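PDB 2OBL: EscN from Escherichia coli O127:H6, which belongs to the P-loop NTPase superfamily, in the family of the ATP synthase alpha and beta subunits, and is a type III secretion protein. Local coordinates for residues A[74-79]-A[244-249]; A[166-171]-A[218-223]. The protein carries 1 engineered substitution. All blocks are in the same frame, centred on the assembly; numbering follows the deposited sequence.

In the fold
Both contacts lie in the parallel core of one mixed sheet, within the nucleotide-binding family region, with their centres 10 Å apart. Strands 242-245, 73-78, 214-222 and 161-167 are successive neighbours there: interaction 1 joins the first two, interaction 2 the last two. Strands 73-78 and 214-222 connect them, with a probable hydrogen bond from Tyr219 N to Ile74 O at 2.8 Å. Along the chain the order is 74-79, 166-171, 218-223, 244-249, so interaction 2 is nested inside the loop closed by interaction 1. Helix 84-94, whose first residues belong to a sequence resembling a Walker A P-loop, touches side chains of both contacts, consistent with a P-loop NTPase core.

Interaction 1 of 2, residues A[74-79]-A[244-249]; sequences IGIFAG and IVLTRE
Ile76 and Phe77 pair with Ile244 and Val245 as neighbouring parallel strands in the core sheet of a P-loop NTPase-like domain; the end-to-end directions of the touching parts differ by only 8°. Three backbone bonds fix the register: Ile244 N to Gly75 O, Phe77 N to Ile244 O, and Leu246 N to Phe77 O at 2.9 Å. The last is almost perfectly straight, with an N-H...O angle of 179°. Leu246 carries the contact beyond the last bridge. Its CB lies 3.8 Å from Phe77 O and also meets the Ala78 methyl; CG, placed beside its own backbone N (chi1 -49°), stays near both, and the CD1 tip ends 3.8 Å from Ala78 CB. Ile76 and Ile244 run side by side on the same face, with Ile76 CG1 4.1 Å from Ile244 CB, and helix 84-94 packs on this face through Leu87, Leu88 and Ile91. On the opposite face Phe77 CB approaches Val245 CG2, while the Phe77 ring makes a cation-pi contact with Arg237. Past the paired strands a water bridges the two segments: it accepts from Gly79 N at 2.7 Å and donates to Leu246 O.

Interaction 2 of 2, residues A[166-171]-A[218-223]; sequences MDSVTR and IYTVLL. With IMD (imidazole), chain D.
Met166 and Tyr219 form the parallel bridge between strands 161-167 and 214-222, just where the first strand gives way to helix 169-182 in this P-loop NTPase-like core. Met166 N donates to Ile218 O at 2.8 Å, and Met166 O accepts from Thr220 N, so both backbone polar atoms of Met166 are used. Its SD sits at the edge of the Tyr219 ring, 88° off the ring normal, a Met-aromatic contact in which CE comes 3.8 Å from Tyr219 CE1.

A cis peptide joins Asp167 to Ser168, and around it side-chain bonds join the backbone ones. Thr220 OG1 donates to the anti lone pair of Asp167 OD1 at 2.6 Å, while Asp167 OD2 accepts from N3 of an imidazole, probably a crystallisation additive, at 2.6 Å and forms a salt bridge with Lys84 of the probable P-loop. Thr220 O takes the helix-start amide of Val169 in its carbonyl plane, through a bent bond of 138°. At the next residue, Thr170 OG1 accepts from Leu222 N at 2.8 Å; chi1 of -62° sets this oxygen beside its own backbone N, facing the strand.

Ser168 OG caps the helix by accepting from Arg171 N at 2.9 Å, and Leu222 CD1 packs against that oxygen and Arg171 NE, whose salt-bridge partner is Glu107. With Thr220 OG1 on one oxygen and Lys84 NZ and imidazole N3 on the other, the Asp167 carboxylate is held against rotation from both ends, and it links the strand pair, through Thr220, to Lys84 of the probable P-loop.

Interaction 1 of 2, residues A[74-79]-A[244-249]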
ATOM      1  N   ILE A  74      -0.295  -5.364  -3.216  1.00 11.54           N
ATOM      2  CA  ILE A  74       0.383  -4.175  -3.738  1.00 12.02           C
ATOM      3  C   ILE A  74       1.478  -3.766  -2.781  1.00 11.99           C
ATOM      4  O   ILE A  74       1.260  -3.753  -1.575  1.00 12.10           O
ATOM      5  CB  ILE A  74      -0.626  -2.997  -3.812  1.00 13.06           C
ATOM      6  CG1 ILE A  74      -1.848  -3.381  -4.657  1.00 14.18           C
ATOM      7  CG2 ILE A  74       0.054  -1.711  -4.295  1.00 14.47           C
ATOM      8  CD1 ILE A  74      -3.143  -2.733  -4.174  1.00 14.85           C
ATOM      9  N   GLY A  75       2.658  -3.439  -3.296  1.00 11.60           N
ATOM     10  CA  GLY A  75       3.724  -2.940  -2.430  1.00 12.41           C
ATOM     11  C   GLY A  75       3.912  -1.444  -2.627  1.00 12.03           C
ATOM     12  O   GLY A  75       3.795  -0.943  -3.746  1.00 13.42           O
ATOM     13  N   ILE A  76       4.204  -0.724  -1.549  1.00 10.96           N
ATOM     14  CA  ILE A  76       4.631   0.667  -1.676  1.00 11.34           C
ATOM     15  C   ILE A  76       6.049   0.726  -1.109  1.00 10.45           C
ATOM     16  O   ILE A  76       6.263   0.392   0.055  1.00 10.20           O
ATOM     17  CB  ILE A  76       3.723   1.636  -0.888  1.00 11.44           C
ATOM     18  CG1 ILE A  76       2.296   1.619  -1.465  1.00 11.67           C
ATOM     19  CG2 ILE A  76       4.338   3.061  -0.899  1.00 12.82           C
ATOM     20  CD1 ILE A  76       1.292   2.503  -0.694  1.00 12.10           C
ATOM     21  N   PHE A  77       6.996   1.130  -1.957  1.00  9.79           N
ATOM     22  CA  PHE A  77       8.423   1.155  -1.630  1.00  9.96           C
ATOM     23  C   PHE A  77       8.811   2.620  -1.401  1.00 11.03           C
ATOM     24  O   PHE A  77       8.600   3.456  -2.275  1.00 11.08           O
ATOM     25  CB  PHE A  77       9.242   0.582  -2.795  1.00 10.78           C
ATOM     26  CG  PHE A  77       9.051  -0.903  -3.008  1.00 10.66           C
ATOM     27  CD1 PHE A  77      10.043  -1.808  -2.618  1.00 11.20           C
ATOM     28  CD2 PHE A  77       7.880  -1.398  -3.573  1.00 11.45           C
ATOM     29  CE1 PHE A  77       9.862  -3.182  -2.791  1.00 11.66           C
ATOM     30  CE2 PHE A  77       7.701  -2.773  -3.751  1.00 11.07           C
ATOM     31  CZ  PHE A  77       8.690  -3.660  -3.348  1.00 11.10           C
ATOM     32  N   ALA A  78       9.360   2.931  -0.229  1.00 10.44           N
ATOM     33  CA  ALA A  78       9.635   4.318   0.136  1.00 10.97           C
ATOM     34  C   ALA A  78      10.736   4.445   1.181  1.00 11.61           C
ATOM     35  O   ALA A  78      10.780   3.695   2.150  1.00 10.78           O
ATOM     36  CB  ALA A  78       8.362   4.996   0.634  1.00 10.33           C
ATOM     37  N   GLY A  79      11.618   5.423   0.998  1.00 12.73           N
ATOM     38  CA  GLY A  79      12.577   5.753   2.047  1.00 13.73           C
ATOM     39  C   GLY A  79      11.973   6.760   3.014  1.00 15.18           C
ATOM     40  O   GLY A  79      10.757   6.980   3.011  1.00 14.47           O
ATOM     41  N   ILE A 244       4.229   0.445  -6.102  1.00 11.81           N
ATOM     42  CA  ILE A 244       4.237   1.886  -6.198  1.00 12.07           C
ATOM     43  C   ILE A 244       5.545   2.343  -5.569  1.00 12.07           C
ATOM     44  O   ILE A 244       5.830   2.013  -4.417  1.00 12.34           O
ATOM     45  CB  ILE A 244       3.081   2.478  -5.385  1.00 12.72           C
ATOM     46  CG1 ILE A 244       1.737   1.983  -5.924  1.00 14.15           C
ATOM     47  CG2 ILE A 244       3.138   4.004  -5.368  1.00 12.76           C
ATOM     48  CD1 ILE A 244       1.518   2.304  -7.391  1.00 15.67           C
ATOM     49  N   VAL A 245       6.319   3.122  -6.298  1.00 10.45           N
ATOM     50  CA  VAL A 245       7.635   3.523  -5.806  1.00 11.46           C
ATOM     51  C   VAL A 245       7.692   5.023  -5.568  1.00 11.13           C
ATOM     52  O   VAL A 245       7.407   5.806  -6.483  1.00 11.48           O
ATOM     53  CB  VAL A 245       8.727   3.136  -6.802  1.00 12.00           C
ATOM     54  CG1 VAL A 245      10.089   3.662  -6.333  1.00 12.15           C
ATOM     55  CG2 VAL A 245       8.737   1.619  -6.992  1.00 11.77           C
ATOM     56  N   LEU A 246       8.070   5.420  -4.355  1.00  9.85           N
ATOM     57  CA  LEU A 246       8.224   6.843  -4.035  1.00 10.34           C
ATOM     58  C   LEU A 246       9.702   7.171  -4.045  1.00 11.75           C
ATOM     59  O   LEU A 246      10.515   6.355  -3.613  1.00 11.93           O
ATOM     60  CB  LEU A 246       7.664   7.149  -2.644  1.00 11.81           C
ATOM     61  CG  LEU A 246       6.270   6.625  -2.345  1.00 12.13           C
ATOM     62  CD1 LEU A 246       5.739   7.209  -1.010  1.00 13.19           C
ATOM     63  CD2 LEU A 246       5.328   6.964  -3.488  1.00 12.11           C
ATOM     64  N   THR A 247      10.054   8.368  -4.505  1.00 11.47           N
ATOM     65  CA  THR A 247      11.459   8.729  -4.630  1.00 13.20           C
ATOM     66  C   THR A 247      11.804  10.029  -3.937  1.00 13.35           C
ATOM     67  O   THR A 247      10.998  10.960  -3.903  1.00 13.62           O
ATOM     68  CB  THR A 247      11.897   8.848  -6.105  1.00 13.41           C
ATOM     69  OG1 THR A 247      11.176   9.922  -6.735  1.00 13.30           O
ATOM     70  CG2 THR A 247      11.655   7.539  -6.853  1.00 12.42           C
ATOM     71  N   ARG A 248      13.016  10.077  -3.397  1.00 14.88           N
ATOM     72  CA  ARG A 248      13.569  11.310  -2.829  1.00 16.16           C
ATOM     73  C   ARG A 248      13.611  12.412  -3.883  1.00 15.71           C
ATOM     74  O   ARG A 248      13.346  13.577  -3.588  1.00 16.19           O
ATOM     75  CB  ARG A 248      14.962  11.046  -2.252  1.00 18.65           C
ATOM     76  CG  ARG A 248      15.573  12.235  -1.522  1.00 21.44           C
ATOM     77  CD  ARG A 248      16.523  11.782  -0.417  1.00 24.28           C
ATOM     78  NE  ARG A 248      15.787  11.199   0.705  1.00 26.46           N
ATOM     79  CZ  ARG A 248      15.797   9.908   1.018  1.00 27.08           C
ATOM     80  NH1 ARG A 248      16.518   9.055   0.297  1.00 27.52           N
ATOM     81  NH2 ARG A 248      15.088   9.468   2.051  1.00 27.18           N
ATOM     82  N   GLU A 249      13.921  12.041  -5.122  1.00 14.94           N
ATOM     83  CA  GLU A 249      13.987  13.011  -6.212  1.00 14.92           C
ATOM     84  C   GLU A 249      12.687  13.794  -6.416  1.00 14.45           C
ATOM     85  O   GLU A 249      12.717  15.018  -6.614  1.00 13.65           O
ATOM     86  CB  GLU A 249      14.436  12.331  -7.510  1.00 15.12           C
ATOM     87  CG  GLU A 249      15.918  11.950  -7.520  1.00 15.47           C
ATOM     88  CD  GLU A 249      16.269  10.752  -6.629  1.00 16.63           C
ATOM     89  OE1 GLU A 249      15.370   9.934  -6.293  1.00 15.35           O
ATOM     90  OE2 GLU A 249      17.462  10.633  -6.266  1.00 17.28           O
TER
HETATM   91  O   HOH W   1      12.026   6.789  -1.329  1.00 23.30           O

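Interaction 2 of 2, residues A[166-171]-A[218-223]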
ATOM      1  N   MET A 166      -0.369  -2.888   5.699  1.00 14.22           N
ATOM      2  CA  MET A 166       0.675  -3.266   6.631  1.00 16.07           C
ATOM      3  C   MET A 166       1.876  -2.350   6.461  1.00 15.16           C
ATOM      4  O   MET A 166       2.550  -2.387   5.437  1.00 13.45           O
ATOM      5  CB  MET A 166       1.088  -4.717   6.409  1.00 17.24           C
ATOM      6  CG  MET A 166       2.215  -5.122   7.355  1.00 18.89           C
ATOM      7  SD  MET A 166       2.758  -6.822   7.161  1.00 23.33           S
ATOM      8  CE  MET A 166       1.191  -7.649   7.116  1.00 21.56           C
ATOM      9  N   ASP A 167       2.128  -1.525   7.472  1.00 14.71           N
ATOM     10  CA  ASP A 167       3.242  -0.587   7.459  1.00 14.39           C
ATOM     11  C   ASP A 167       4.109  -0.971   8.664  1.00 12.84           C
ATOM     12  O   ASP A 167       3.838  -0.507   9.773  1.00 10.93           O
ATOM     13  CB  ASP A 167       2.693   0.851   7.604  1.00 15.36           C
ATOM     14  CG  ASP A 167       3.756   1.939   7.404  1.00 16.15           C
ATOM     15  OD1 ASP A 167       4.732   1.741   6.652  1.00 15.75           O
ATOM     16  OD2 ASP A 167       3.614   3.024   8.010  1.00 17.77           O
ATOM     17  N   SER A 168       5.131  -1.813   8.476  1.00 11.63           N
ATOM     18  CA  SER A 168       5.660  -2.220   7.174  1.00 11.31           C
ATOM     19  C   SER A 168       6.022  -3.695   7.168  1.00 11.77           C
ATOM     20  O   SER A 168       6.276  -4.279   8.223  1.00 11.82           O
ATOM     21  CB  SER A 168       6.956  -1.446   6.909  1.00 10.94           C
ATOM     22  OG  SER A 168       7.915  -1.706   7.944  1.00 10.46           O
ATOM     23  N   VAL A 169       6.085  -4.293   5.982  1.00 11.63           N
ATOM     24  CA  VAL A 169       6.567  -5.660   5.906  1.00 12.82           C
ATOM     25  C   VAL A 169       8.045  -5.681   6.301  1.00 12.38           C
ATOM     26  O   VAL A 169       8.530  -6.671   6.839  1.00 11.55           O
ATOM     27  CB  VAL A 169       6.281  -6.311   4.525  1.00 14.10           C
ATOM     28  CG1 VAL A 169       7.104  -5.672   3.416  1.00 14.48           C
ATOM     29  CG2 VAL A 169       6.519  -7.827   4.601  1.00 15.63           C
ATOM     30  N   THR A 170       8.749  -4.571   6.047  1.00 10.48           N
ATOM     31  CA  THR A 170      10.162  -4.465   6.432  1.00 11.05           C
ATOM     32  C   THR A 170      10.375  -4.676   7.934  1.00 11.23           C
ATOM     33  O   THR A 170      11.240  -5.448   8.349  1.00 10.80           O
ATOM     34  CB  THR A 170      10.715  -3.090   6.032  1.00 10.65           C
ATOM     35  OG1 THR A 170      10.629  -2.955   4.607  1.00 10.39           O
ATOM     36  CG2 THR A 170      12.176  -2.936   6.499  1.00 10.96           C
ATOM     37  N   ARG A 171       9.590  -3.984   8.754  1.00 11.09           N
ATOM     38  CA  ARG A 171       9.777  -4.093  10.208  1.00 11.62           C
ATOM     39  C   ARG A 171       9.162  -5.358  10.769  1.00 11.48           C
ATOM     40  O   ARG A 171       9.649  -5.896  11.781  1.00 11.34           O
ATOM     41  CB  ARG A 171       9.289  -2.832  10.926  1.00 12.33           C
ATOM     42  CG  ARG A 171      10.151  -1.610  10.589  1.00 15.15           C
ATOM     43  CD  ARG A 171       9.941  -0.477  11.583  1.00 17.42           C
ATOM     44  NE  ARG A 171      10.446   0.804  11.084  1.00 20.34           N
ATOM     45  CZ  ARG A 171      11.645   1.286  11.372  1.00 22.75           C
ATOM     46  NH1 ARG A 171      12.464   0.594  12.157  1.00 23.89           N
ATOM     47  NH2 ARG A 171      12.021   2.473  10.890  1.00 23.06           N
ATOM     48  N   ILE A 218      -2.067  -3.868   0.960  1.00 10.75           N
ATOM     49  CA  ILE A 218      -0.950  -2.994   0.644  1.00 10.57           C
ATOM     50  C   ILE A 218       0.115  -3.219   1.692  1.00 11.45           C
ATOM     51  O   ILE A 218      -0.156  -3.080   2.888  1.00 11.51           O
ATOM     52  CB  ILE A 218      -1.397  -1.536   0.690  1.00 11.00           C
ATOM     53  CG1 ILE A 218      -2.331  -1.230  -0.482  1.00 11.50           C
ATOM     54  CG2 ILE A 218      -0.208  -0.594   0.684  1.00 10.56           C
ATOM     55  CD1 ILE A 218      -2.991   0.167  -0.358  1.00 11.53           C
ATOM     56  N   TYR A 219       1.322  -3.554   1.235  1.00 10.79           N
ATOM     57  CA  TYR A 219       2.471  -3.815   2.112  1.00 11.22           C
ATOM     58  C   TYR A 219       3.543  -2.771   1.857  1.00 10.88           C
ATOM     59  O   TYR A 219       3.962  -2.588   0.707  1.00 11.73           O
ATOM     60  CB  TYR A 219       3.045  -5.209   1.815  1.00 12.57           C
ATOM     61  CG  TYR A 219       2.036  -6.317   1.940  1.00 13.33           C
ATOM     62  CD1 TYR A 219       1.794  -6.919   3.174  1.00 13.33           C
ATOM     63  CD2 TYR A 219       1.302  -6.753   0.828  1.00 13.59           C
ATOM     64  CE1 TYR A 219       0.858  -7.932   3.308  1.00 12.75           C
ATOM     65  CE2 TYR A 219       0.351  -7.764   0.948  1.00 13.38           C
ATOM     66  CZ  TYR A 219       0.143  -8.353   2.190  1.00 13.00           C
ATOM     67  OH  TYR A 219      -0.785  -9.342   2.309  1.00 12.87           O
ATOM     68  N   THR A 220       3.999  -2.083   2.893  1.00 10.48           N
ATOM     69  CA  THR A 220       5.093  -1.119   2.652  1.00  9.29           C
ATOM     70  C   THR A 220       6.459  -1.744   2.879  1.00 10.65           C
ATOM     71  O   THR A 220       6.643  -2.599   3.745  1.00 11.51           O
ATOM     72  CB  THR A 220       4.980   0.166   3.474  1.00 10.93           C
ATOM     73  OG1 THR A 220       5.209  -0.123   4.853  1.00 10.49           O
ATOM     74  CG2 THR A 220       3.595   0.806   3.294  1.00 11.15           C
ATOM     75  N   VAL A 221       7.412  -1.287   2.077  1.00  9.74           N
ATOM     76  CA  VAL A 221       8.798  -1.696   2.138  1.00 10.32           C
ATOM     77  C   VAL A 221       9.606  -0.412   2.365  1.00 11.83           C
ATOM     78  O   VAL A 221       9.514   0.549   1.585  1.00 11.59           O
ATOM     79  CB  VAL A 221       9.243  -2.373   0.832  1.00 10.14           C
ATOM     80  CG1 VAL A 221      10.762  -2.689   0.884  1.00 11.21           C
ATOM     81  CG2 VAL A 221       8.402  -3.645   0.569  1.00 11.39           C
ATOM     82  N   LEU A 222      10.376  -0.395   3.440  1.00 11.59           N
ATOM     83  CA  LEU A 222      11.044   0.827   3.878  1.00 14.02           C
ATOM     84  C   LEU A 222      12.444   0.767   3.338  1.00 15.54           C
ATOM     85  O   LEU A 222      13.174  -0.202   3.595  1.00 17.22           O
ATOM     86  CB  LEU A 222      11.082   0.907   5.399  1.00 16.82           C
ATOM     87  CG  LEU A 222       9.713   0.847   6.079  1.00 17.82           C
ATOM     88  CD1 LEU A 222       9.851   1.260   7.549  1.00 19.11           C
ATOM     89  CD2 LEU A 222       8.660   1.704   5.343  1.00 18.42           C
ATOM     90  N   LEU A 223      12.806   1.784   2.563  1.00 14.10           N
ATOM     91  CA  LEU A 223      14.090   1.801   1.888  1.00 15.10           C
ATOM     92  C   LEU A 223      15.107   2.549   2.726  1.00 15.58           C
ATOM     93  O   LEU A 223      14.817   3.614   3.267  1.00 15.78           O
ATOM     94  CB  LEU A 223      13.959   2.427   0.504  1.00 15.66           C
ATOM     95  CG  LEU A 223      13.019   1.697  -0.453  1.00 17.03           C
ATOM     96  CD1 LEU A 223      12.913   2.452  -1.777  1.00 17.68           C
ATOM     97  CD2 LEU A 223      13.484   0.250  -0.674  1.00 17.57           C
TER
HETATM   98  N1  IMD D1295       3.908   2.673  12.752  1.00 29.33           N
HETATM   99  C2  IMD D1295       3.908   2.108  11.525  1.00 28.24           C
HETATM  100  N3  IMD D1295       3.590   3.074  10.625  1.00 29.78           N
HETATM  101  C4  IMD D1295       3.389   4.243  11.285  1.00 29.18           C
HETATM  102  C5  IMD D1295       3.584   3.987  12.634  1.00 29.06           C